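Local coordinates for uncharacterized protein (Bacteroides eggerthii DSM 20697, PDB 4ECO) that is of unknown function but folds as a leucine-rich repeat solenoid and probably binds other proteins, at residues Gln546-Ala549 and Gln550-Thr554. Sequence-based numbering, arbitrary orientation.
Sequences QRDA and QGNRT
With CG anti to its carbonyl carbon (chi1 -60°) and a bend at chi2 (-70°), the R547 chain turns back along its own loop and lays its guanidinium beside the extended chain of R553, both pointing the same way. R553 CG rests over one face of the R547 guanidinium, 3.5 Å from CZ, and the two guanidinium planes are nearly parallel, 15° apart. The closeness of two like charges is probably eased by the D596 salt bridge to R553 and by carbonyl acceptors, N576 O for R553 and S575 O for R547. R547 NH1 also donates to Q546 O (2.7 Å), which lies in the guanidinium plane, while NH1 stands above the Q546 carbonyl plane. Without this guanidinium, as with an alanine here, the R553 methylenes would probably lose their flat partner and Q546 O its bond from NH1. At the bend, D548 OD1 accepts N552 N (2.9 Å) from above the carboxylate plane. G551 N reaches D548 O (3.1 Å), closing the turn, and D548 N bonds N552 O (3.1 Å). T554 OG1 sits against Q546 CB (3.3 Å) and bonds F525 O. The whole is a hairpin-like loop around a type I beta turn from D548 to G551, linking strands 540-542 and 570-572 of the leucine-rich repeat solenoid.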
loop_
_atom_site.group_PDB
_atom_site.type_symbol
_atom_site.label_atom_id
_atom_site.label_comp_id
_atom_site.label_asym_id
_atom_site.label_seq_id
_atom_site.Cartn_x
_atom_site.Cartn_y
_atom_site.Cartn_z
ATOM N N GLN A 546 -14.063 -28.677 12.539
ATOM C CA GLN A 546 -14.261 -28.396 13.970
ATOM C C GLN A 546 -13.477 -29.426 14.804
ATOM O O GLN A 546 -13.670 -30.631 14.645
ATOM C CB GLN A 546 -15.748 -28.387 14.369
ATOM C CG GLN A 546 -16.590 -27.355 13.638
ATOM C CD GLN A 546 -16.104 -25.955 13.831
ATOM O OE1 GLN A 546 -16.221 -25.382 14.905
ATOM N NE2 GLN A 546 -15.589 -25.365 12.778
ATOM N N ARG A 547 -12.562 -28.947 15.647
ATOM C CA ARG A 547 -11.687 -29.797 16.469
ATOM C C ARG A 547 -11.531 -29.284 17.904
ATOM O O ARG A 547 -11.587 -28.070 18.125
ATOM C CB ARG A 547 -10.272 -29.896 15.856
ATOM C CG ARG A 547 -10.156 -30.473 14.449
ATOM C CD ARG A 547 -10.426 -31.963 14.316
ATOM N NE ARG A 547 -10.339 -32.335 12.908
ATOM C CZ ARG A 547 -11.329 -32.185 12.038
ATOM N NH1 ARG A 547 -12.513 -31.742 12.442
ATOM N NH2 ARG A 547 -11.156 -32.510 10.765
ATOM N N ASP A 548 -11.269 -30.194 18.871
ATOM C CA ASP A 548 -11.010 -29.772 20.245
ATOM C C ASP A 548 -9.481 -29.726 20.457
ATOM O O ASP A 548 -8.719 -29.922 19.497
ATOM C CB ASP A 548 -11.728 -30.665 21.277
ATOM C CG ASP A 548 -11.326 -32.129 21.361
ATOM O OD1 ASP A 548 -10.301 -32.504 20.748
ATOM O OD2 ASP A 548 -12.025 -32.896 22.073
ATOM N N ALA A 549 -9.032 -29.458 21.693
ATOM C CA ALA A 549 -7.598 -29.390 21.998
ATOM C C ALA A 549 -6.877 -30.724 21.713
ATOM O O ALA A 549 -5.724 -30.720 21.275
ATOM C CB ALA A 549 -7.406 -29.005 23.452
ATOM N N GLN A 550 -7.577 -31.855 21.925
ATOM C CA GLN A 550 -7.067 -33.221 21.753
ATOM C C GLN A 550 -7.143 -33.697 20.284
ATOM O O GLN A 550 -6.732 -34.828 20.000
ATOM C CB GLN A 550 -7.842 -34.202 22.666
ATOM C CG GLN A 550 -7.526 -34.073 24.170
ATOM C CD GLN A 550 -7.938 -32.753 24.805
ATOM O OE1 GLN A 550 -9.110 -32.344 24.784
ATOM N NE2 GLN A 550 -6.967 -32.053 25.380
ATOM N N GLY A 551 -7.657 -32.844 19.388
ATOM C CA GLY A 551 -7.765 -33.124 17.955
ATOM C C GLY A 551 -8.939 -33.986 17.532
ATOM O O GLY A 551 -8.930 -34.561 16.439
ATOM N N ASN A 552 -9.957 -34.077 18.385
ATOM C CA ASN A 552 -11.148 -34.848 18.095
ATOM C C ASN A 552 -12.118 -33.999 17.284
ATOM O O ASN A 552 -12.179 -32.779 17.470
ATOM C CB ASN A 552 -11.804 -35.351 19.391
ATOM C CG ASN A 552 -10.904 -36.162 20.302
ATOM O OD1 ASN A 552 -11.090 -36.158 21.520
ATOM N ND2 ASN A 552 -9.890 -36.845 19.756
ATOM N N ARG A 553 -12.862 -34.645 16.366
ATOM C CA ARG A 553 -13.857 -33.991 15.517
ATOM C C ARG A 553 -15.104 -33.788 16.349
ATOM O O ARG A 553 -15.843 -34.750 16.628
ATOM C CB ARG A 553 -14.133 -34.817 14.254
ATOM C CG ARG A 553 -12.917 -35.004 13.373
ATOM C CD ARG A 553 -13.340 -35.446 12.010
ATOM N NE ARG A 553 -12.199 -35.597 11.107
ATOM C CZ ARG A 553 -12.304 -35.748 9.788
ATOM N NH1 ARG A 553 -13.498 -35.749 9.200
ATOM N NH2 ARG A 553 -11.218 -35.898 9.049
ATOM N N THR A 554 -15.295 -32.541 16.809
ATOM C CA THR A 554 -16.376 -32.143 17.720
ATOM C C THR A 554 -17.754 -32.045 17.069
ATOM O O THR A 554 -18.717 -32.382 17.748
ATOM C CB THR A 554 -16.059 -30.789 18.369
ATOM O OG1 THR A 554 -15.688 -29.840 17.363
ATOM C CG2 THR A 554 -14.969 -30.879 19.429
#